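Local coordinates for protein leucine aminopeptidase 2, chloroplastic (Streptomyces sp. BC16019, PDB 5LHJ) that is an M17-family metalloaminopeptidase with a manganese site, acts in the maturation of the peptide bottromycin, and probably removes unsubstituted N-terminal amino acids from peptides, at residues 114-119 / 158-163; 126-131 / 165-170. All blocks are in the same frame, centred on the assembly; numbering follows the deposited sequence.

Contact 1. Residues 114-119 / 158-163; sequences LALADG and IVATPE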
ATOM      1  N   LEU A 114     -22.383 -23.821 -41.567  1.00 22.52           N
ATOM      2  CA  LEU A 114     -22.385 -24.442 -40.238  1.00 22.80           C
ATOM      3  C   LEU A 114     -23.772 -24.842 -39.739  1.00 23.16           C
ATOM      4  O   LEU A 114     -23.921 -25.881 -39.098  1.00 23.49           O
ATOM      5  CB  LEU A 114     -21.748 -23.501 -39.193  1.00 22.94           C
ATOM      6  CG  LEU A 114     -20.328 -22.988 -39.432  1.00 23.34           C
ATOM      7  CD1 LEU A 114     -19.954 -22.043 -38.297  1.00 23.97           C
ATOM      8  CD2 LEU A 114     -19.288 -24.087 -39.548  1.00 23.79           C
ATOM      9  N   ALA A 115     -24.783 -24.018 -40.016  1.00 23.40           N
ATOM     10  CA  ALA A 115     -26.143 -24.287 -39.519  1.00 24.08           C
ATOM     11  C   ALA A 115     -26.812 -25.480 -40.217  1.00 25.13           C
ATOM     12  O   ALA A 115     -27.858 -25.947 -39.754  1.00 25.29           O
ATOM     13  CB  ALA A 115     -27.019 -23.043 -39.633  1.00 23.94           C
ATOM     14  N   LEU A 116     -26.230 -25.950 -41.324  1.00 25.60           N
ATOM     15  CA  LEU A 116     -26.694 -27.164 -42.010  1.00 27.13           C
ATOM     16  C   LEU A 116     -26.271 -28.444 -41.307  1.00 28.51           C
ATOM     17  O   LEU A 116     -26.883 -29.487 -41.526  1.00 29.74           O
ATOM     18  CB  LEU A 116     -26.203 -27.194 -43.460  1.00 27.10           C
ATOM     19  CG  LEU A 116     -26.679 -26.029 -44.335  1.00 27.47           C
ATOM     20  CD1 LEU A 116     -26.047 -26.073 -45.718  1.00 27.62           C
ATOM     21  CD2 LEU A 116     -28.189 -26.009 -44.442  1.00 28.24           C
ATOM     22  N   ALA A 117     -25.238 -28.377 -40.472  1.00 29.03           N
ATOM     23  CA  ALA A 117     -24.833 -29.534 -39.670  1.00 30.91           C
ATOM     24  C   ALA A 117     -25.955 -29.922 -38.698  1.00 32.09           C
ATOM     25  O   ALA A 117     -26.325 -29.151 -37.805  1.00 32.11           O
ATOM     26  CB  ALA A 117     -23.540 -29.248 -38.919  1.00 30.92           C
ATOM     27  N   ASP A 118     -26.526 -31.104 -38.912  1.00 34.51           N
ATOM     28  CA  ASP A 118     -27.585 -31.628 -38.043  1.00 37.05           C
ATOM     29  C   ASP A 118     -27.017 -32.823 -37.282  1.00 37.88           C
ATOM     30  O   ASP A 118     -25.861 -33.195 -37.466  1.00 39.08           O
ATOM     31  CB  ASP A 118     -28.869 -31.958 -38.839  1.00 38.75           C
ATOM     32  CG  ASP A 118     -28.648 -32.974 -39.964  1.00 39.88           C
ATOM     33  OD1 ASP A 118     -27.573 -33.598 -40.046  1.00 41.20           O
ATOM     34  OD2 ASP A 118     -29.571 -33.145 -40.781  1.00 41.79           O
ATOM     35  N   GLY A 119     -27.806 -33.419 -36.414  1.00 38.76           N
ATOM     36  CA  GLY A 119     -27.288 -34.517 -35.606  1.00 38.37           C
ATOM     37  C   GLY A 119     -27.138 -34.122 -34.160  1.00 37.27           C
ATOM     38  O   GLY A 119     -27.219 -34.982 -33.297  1.00 37.92           O
ATOM     39  N   ILE A 158     -22.374 -14.861 -45.913  1.00 30.33           N
ATOM     40  CA  ILE A 158     -23.637 -15.495 -46.257  1.00 29.55           C
ATOM     41  C   ILE A 158     -23.844 -16.670 -45.313  1.00 27.64           C
ATOM     42  O   ILE A 158     -22.922 -17.457 -45.108  1.00 26.87           O
ATOM     43  CB  ILE A 158     -23.601 -15.992 -47.721  1.00 31.48           C
ATOM     44  CG1 ILE A 158     -23.430 -14.800 -48.668  1.00 32.80           C
ATOM     45  CG2 ILE A 158     -24.834 -16.828 -48.045  1.00 31.78           C
ATOM     46  CD1 ILE A 158     -23.259 -15.189 -50.128  1.00 34.20           C
ATOM     47  N   VAL A 159     -25.035 -16.782 -44.731  1.00 25.61           N
ATOM     48  CA  VAL A 159     -25.370 -17.909 -43.869  1.00 25.16           C
ATOM     49  C   VAL A 159     -26.329 -18.808 -44.645  1.00 25.78           C
ATOM     50  O   VAL A 159     -27.436 -18.369 -44.987  1.00 25.57           O
ATOM     51  CB  VAL A 159     -26.019 -17.451 -42.546  1.00 24.68           C
ATOM     52  CG1 VAL A 159     -26.322 -18.650 -41.645  1.00 24.50           C
ATOM     53  CG2 VAL A 159     -25.098 -16.482 -41.810  1.00 24.45           C
ATOM     54  N   ALA A 160     -25.893 -20.038 -44.931  1.00 25.57           N
ATOM     55  CA  ALA A 160     -26.707 -21.019 -45.665  1.00 25.76           C
ATOM     56  C   ALA A 160     -27.660 -21.752 -44.720  1.00 25.69           C
ATOM     57  O   ALA A 160     -27.234 -22.345 -43.727  1.00 25.78           O
ATOM     58  CB  ALA A 160     -25.819 -22.012 -46.406  1.00 25.74           C
ATOM     59  N   THR A 161     -28.954 -21.682 -45.023  1.00 25.39           N
ATOM     60  CA  THR A 161     -30.008 -22.338 -44.245  1.00 25.26           C
ATOM     61  C   THR A 161     -31.353 -21.944 -44.851  1.00 25.44           C
ATOM     62  O   THR A 161     -31.482 -20.830 -45.352  1.00 24.91           O
ATOM     63  CB  THR A 161     -30.010 -21.934 -42.748  1.00 25.22           C
ATOM     64  OG1 THR A 161     -31.140 -22.505 -42.070  1.00 25.21           O
ATOM     65  CG2 THR A 161     -30.031 -20.411 -42.561  1.00 24.89           C
ATOM     66  N   PRO A 162     -32.353 -22.849 -44.807  1.00 25.92           N
ATOM     67  CA  PRO A 162     -33.727 -22.400 -45.106  1.00 26.21           C
ATOM     68  C   PRO A 162     -34.357 -21.493 -44.028  1.00 25.99           C
ATOM     69  O   PRO A 162     -35.388 -20.879 -44.298  1.00 26.13           O
ATOM     70  CB  PRO A 162     -34.512 -23.716 -45.230  1.00 26.92           C
ATOM     71  CG  PRO A 162     -33.713 -24.718 -44.479  1.00 26.90           C
ATOM     72  CD  PRO A 162     -32.278 -24.297 -44.541  1.00 26.54           C
ATOM     73  N   GLU A 163     -33.757 -21.413 -42.836  1.00 25.90           N
ATOM     74  CA  GLU A 163     -34.317 -20.660 -41.710  1.00 26.32           C
ATOM     75  C   GLU A 163     -34.003 -19.165 -41.814  1.00 25.94           C
ATOM     76  O   GLU A 163     -33.267 -18.603 -40.993  1.00 24.55           O
ATOM     77  CB  GLU A 163     -33.794 -21.223 -40.385  1.00 27.30           C
ATOM     78  CG  GLU A 163     -34.108 -22.700 -40.153  1.00 28.58           C
ATOM     79  CD  GLU A 163     -35.572 -22.985 -39.869  1.00 29.97           C
ATOM     80  OE1 GLU A 163     -36.310 -22.093 -39.412  1.00 31.68           O
ATOM     81  OE2 GLU A 163     -35.998 -24.127 -40.106  1.00 31.08           O
TER
HETATM   82  O   HOH W   1     -25.045 -22.096 -42.060  1.00 23.24           O
HETATM   83  O   HOH W   2     -30.423 -24.665 -40.714  1.00 37.50           O
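Leu116 and Ala160 make the main apolar touch between residues 114-119 and 158-163, with Leu116 CD1 lying 4.1 Å from Ala160 CB. The other methyl of the leucine, CD2, reaches 4.1 Å from Thr161 CA and comes loosely up to Pro162 CD, at 4.4 Å. With CG anti to the carbonyl carbon (chi1 -61°), the isobutyl group swings back to the neighbouring strand end, although the CB of Leu116 does not itself face it. Ala115 CB adds a looser contact, 4.2 Å from Ala160 O.

The polar part runs through water. One molecule accepts from Ala115 N at 2.8 Å and donates to Ala160 O, also at 2.8 Å. A second donates to Ala115 O and sits 2.6 Å from Thr161 OG1. That hydroxyl also accepts from Glu163 N at 2.9 Å in a nearly straight bond, an ST turn at the N-cap of helix 164-185.

The contact lies at the surface of the N-terminal domain, just beyond the C-terminal ends of the parallel strands 109-112 and 156-159, where Ala160 still pairs with the backbone of Leu112. No direct hydrogen bond joins the two segments, so the 3-10 turn and the strand end are held together by methyl packing and by waters that serve both polar backbone atoms of Ala115.

Contact 2. Residues 126-131 / 165-170; sequences ERARAV and RAVAEG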
ATOM      1  N   GLU A 126     -32.558 -22.526 -34.266  1.00 27.21           N
ATOM      2  CA  GLU A 126     -31.598 -22.122 -33.230  1.00 27.70           C
ATOM      3  C   GLU A 126     -30.167 -22.138 -33.773  1.00 25.37           C
ATOM      4  O   GLU A 126     -29.371 -21.242 -33.467  1.00 24.63           O
ATOM      5  CB  GLU A 126     -31.712 -23.009 -31.980  1.00 30.28           C
ATOM      6  CG  GLU A 126     -32.794 -22.584 -30.990  1.00 33.88           C
ATOM      7  CD  GLU A 126     -34.202 -22.545 -31.583  1.00 37.30           C
ATOM      8  OE1 GLU A 126     -34.644 -23.553 -32.180  1.00 41.06           O
ATOM      9  OE2 GLU A 126     -34.877 -21.497 -31.455  1.00 40.18           O
ATOM     10  N   ARG A 127     -29.843 -23.133 -34.597  1.00 24.37           N
ATOM     11  CA  ARG A 127     -28.525 -23.170 -35.268  1.00 23.93           C
ATOM     12  C   ARG A 127     -28.325 -21.949 -36.158  1.00 23.01           C
ATOM     13  O   ARG A 127     -27.285 -21.281 -36.087  1.00 22.29           O
ATOM     14  CB  ARG A 127     -28.360 -24.444 -36.103  1.00 24.64           C
ATOM     15  CG  ARG A 127     -28.336 -25.715 -35.264  1.00 25.61           C
ATOM     16  CD  ARG A 127     -27.849 -26.929 -36.039  1.00 26.62           C
ATOM     17  NE  ARG A 127     -28.476 -27.131 -37.341  1.00 27.90           N
ATOM     18  CZ  ARG A 127     -29.463 -27.986 -37.629  1.00 29.25           C
ATOM     19  NH1 ARG A 127     -30.056 -28.728 -36.699  1.00 30.63           N
ATOM     20  NH2 ARG A 127     -29.890 -28.074 -38.880  1.00 29.77           N
ATOM     21  N   ALA A 128     -29.334 -21.642 -36.976  1.00 22.42           N
ATOM     22  CA  ALA A 128     -29.242 -20.522 -37.921  1.00 22.30           C
ATOM     23  C   ALA A 128     -29.078 -19.173 -37.207  1.00 21.80           C
ATOM     24  O   ALA A 128     -28.247 -18.351 -37.600  1.00 20.93           O
ATOM     25  CB  ALA A 128     -30.453 -20.500 -38.858  1.00 23.05           C
ATOM     26  N   ARG A 129     -29.866 -18.964 -36.158  1.00 21.95           N
ATOM     27  CA  ARG A 129     -29.808 -17.729 -35.366  1.00 22.40           C
ATOM     28  C   ARG A 129     -28.424 -17.546 -34.732  1.00 20.82           C
ATOM     29  O   ARG A 129     -27.833 -16.453 -34.806  1.00 20.34           O
ATOM     30  CB  ARG A 129     -30.904 -17.738 -34.295  1.00 24.12           C
ATOM     31  CG  ARG A 129     -31.110 -16.406 -33.574  1.00 25.77           C
ATOM     32  CD  ARG A 129     -32.214 -16.479 -32.513  1.00 27.76           C
ATOM     33  NE  ARG A 129     -33.465 -16.941 -33.102  1.00 30.06           N
ATOM     34  CZ  ARG A 129     -34.028 -18.154 -32.952  1.00 32.59           C
ATOM     35  NH1 ARG A 129     -33.510 -19.102 -32.158  1.00 33.24           N
ATOM     36  NH2 ARG A 129     -35.159 -18.427 -33.603  1.00 34.43           N
ATOM     37  N   ALA A 130     -27.898 -18.623 -34.154  1.00 19.89           N
ATOM     38  CA  ALA A 130     -26.595 -18.596 -33.487  1.00 19.50           C
ATOM     39  C   ALA A 130     -25.430 -18.364 -34.455  1.00 19.10           C
ATOM     40  O   ALA A 130     -24.513 -17.600 -34.156  1.00 18.82           O
ATOM     41  CB  ALA A 130     -26.373 -19.871 -32.687  1.00 19.84           C
ATOM     42  N   VAL A 131     -25.463 -19.025 -35.614  1.00 18.91           N
ATOM     43  CA  VAL A 131     -24.425 -18.842 -36.628  1.00 18.74           C
ATOM     44  C   VAL A 131     -24.423 -17.400 -37.144  1.00 18.96           C
ATOM     45  O   VAL A 131     -23.362 -16.792 -37.281  1.00 18.63           O
ATOM     46  CB  VAL A 131     -24.571 -19.858 -37.778  1.00 18.76           C
ATOM     47  CG1 VAL A 131     -23.638 -19.537 -38.939  1.00 19.26           C
ATOM     48  CG2 VAL A 131     -24.281 -21.273 -37.264  1.00 19.03           C
ATOM     49  N   ARG A 165     -35.857 -16.407 -41.387  1.00 27.90           N
ATOM     50  CA  ARG A 165     -36.349 -15.585 -40.276  1.00 29.37           C
ATOM     51  C   ARG A 165     -35.335 -15.610 -39.127  1.00 27.38           C
ATOM     52  O   ARG A 165     -34.990 -14.563 -38.579  1.00 26.60           O
ATOM     53  CB  ARG A 165     -37.730 -16.081 -39.811  1.00 32.61           C
ATOM     54  CG  ARG A 165     -38.246 -15.531 -38.487  1.00 36.10           C
ATOM     55  CD  ARG A 165     -38.877 -14.170 -38.630  1.00 39.47           C
ATOM     56  NE  ARG A 165     -40.204 -14.241 -39.247  1.00 43.97           N
ATOM     57  CZ  ARG A 165     -40.965 -13.180 -39.531  1.00 47.72           C
ATOM     58  NH1 ARG A 165     -40.542 -11.940 -39.259  1.00 49.51           N
ATOM     59  NH2 ARG A 165     -42.158 -13.363 -40.097  1.00 49.61           N
ATOM     60  N   ALA A 166     -34.864 -16.808 -38.780  1.00 25.41           N
ATOM     61  CA  ALA A 166     -33.870 -16.972 -37.703  1.00 24.74           C
ATOM     62  C   ALA A 166     -32.560 -16.232 -38.005  1.00 23.70           C
ATOM     63  O   ALA A 166     -31.974 -15.630 -37.108  1.00 23.34           O
ATOM     64  CB  ALA A 166     -33.594 -18.446 -37.458  1.00 24.71           C
ATOM     65  N   VAL A 167     -32.113 -16.270 -39.261  1.00 23.03           N
ATOM     66  CA  VAL A 167     -30.911 -15.531 -39.674  1.00 22.88           C
ATOM     67  C   VAL A 167     -31.112 -14.028 -39.453  1.00 23.01           C
ATOM     68  O   VAL A 167     -30.257 -13.358 -38.862  1.00 21.93           O
ATOM     69  CB  VAL A 167     -30.504 -15.821 -41.135  1.00 22.78           C
ATOM     70  CG1 VAL A 167     -29.393 -14.877 -41.599  1.00 22.70           C
ATOM     71  CG2 VAL A 167     -30.060 -17.276 -41.280  1.00 22.69           C
ATOM     72  N   ALA A 168     -32.257 -13.516 -39.896  1.00 23.53           N
ATOM     73  CA  ALA A 168     -32.580 -12.101 -39.723  1.00 24.59           C
ATOM     74  C   ALA A 168     -32.613 -11.686 -38.258  1.00 24.56           C
ATOM     75  O   ALA A 168     -32.088 -10.622 -37.918  1.00 24.95           O
ATOM     76  CB  ALA A 168     -33.913 -11.761 -40.405  1.00 25.32           C
ATOM     77  N   GLU A 169     -33.212 -12.523 -37.407  1.00 25.51           N
ATOM     78  CA  GLU A 169     -33.284 -12.285 -35.959  1.00 26.61           C
ATOM     79  C   GLU A 169     -31.872 -12.221 -35.352  1.00 24.84           C
ATOM     80  O   GLU A 169     -31.565 -11.326 -34.559  1.00 24.39           O
ATOM     81  CB  GLU A 169     -34.073 -13.392 -35.227  1.00 28.77           C
ATOM     82  CG  GLU A 169     -35.597 -13.360 -35.383  1.00 31.47           C
ATOM     83  CD  GLU A 169     -36.290 -14.597 -34.807  1.00 33.58           C
ATOM     84  OE1 GLU A 169     -35.648 -15.405 -34.070  1.00 34.48           O
ATOM     85  OE2 GLU A 169     -37.491 -14.779 -35.110  1.00 35.99           O
ATOM     86  N   GLY A 170     -31.024 -13.173 -35.737  1.00 23.48           N
ATOM     87  CA  GLY A 170     -29.651 -13.229 -35.232  1.00 22.59           C
ATOM     88  C   GLY A 170     -28.799 -12.049 -35.668  1.00 22.04           C
ATOM     89  O   GLY A 170     -28.073 -11.474 -34.870  1.00 21.03           O
TER
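Arg129 grips Glu169 between helix 124-139 of the N-terminal domain and the start of the long helix 164-185, which runs on toward the catalytic domain, and together with Glu126 they form a salt-bridge network. NE of Arg129 donates to Glu169 OE1 at 2.8 Å, meeting that oxygen nearly along its C-O axis, while NH2 adds a weak bond to the same OE1. The carboxylate therefore sits at the guanidinium edge, and the two flat groups are nearly coplanar, their planes 18° apart.

Below the charges the packing is close. Ala128 CB meets Ala166 CB at 4.0 Å and touches CG2 of Val167, and the CA of Arg129 makes a CA-H...O contact of 3.5 Å to Ala166 O. Small residues permit this: the segment axes approach to 7.3 Å at -33°, and at Gly170 a CB would run into Arg129 O.

Further out, torsions and second partners position the pair. CG of Arg129 is anti to its own backbone nitrogen (chi1 -169°), which sends the chain past Ala166 O and the CA of Gly170 before it bends at CD toward the glutamate. An alanine at Arg129 would be likely to leave Glu169 OE1 without its close cationic mate and to free the Glu126 carboxylate to turn. Arg494, from helix 486-498, offers Glu169 OE1 a long, weak ion pair as well. On the side of helix 124-139 turned away from this contact, Ala130 packs on Phe93 of helix 90-102.

The guanidinium is fixed at its remaining terminal nitrogen by Glu126, one turn earlier in the same helix: Arg129 NH1 lies 2.8 Å from Glu126 OE2, which it meets from above the carboxylate plane.

How the contacts relate
The centres of contacts 1 and 2 lie 9 Å apart, and the chain threads them alternately: residues 114-119 precede helix 124-139, while the loop that ends segment 158-163 runs directly into helix 164-185. They also touch. Arg127, on helix 124-139, probably hydrogen-bonds through NE to Ala115 O at 2.8 Å, tying the helix back to the turn before it. Thr161 CG2 packs 3.4 Å from Val167 CG2 and 3.7 Å from Ala128 CB, so the threonine methyl adjoins both helices of contact 2. Contact 1 is watery and superficial, contact 2 buried. Both lie away from the manganese-binding residues, such as Asp266 and Glu345, of the catalytic domain.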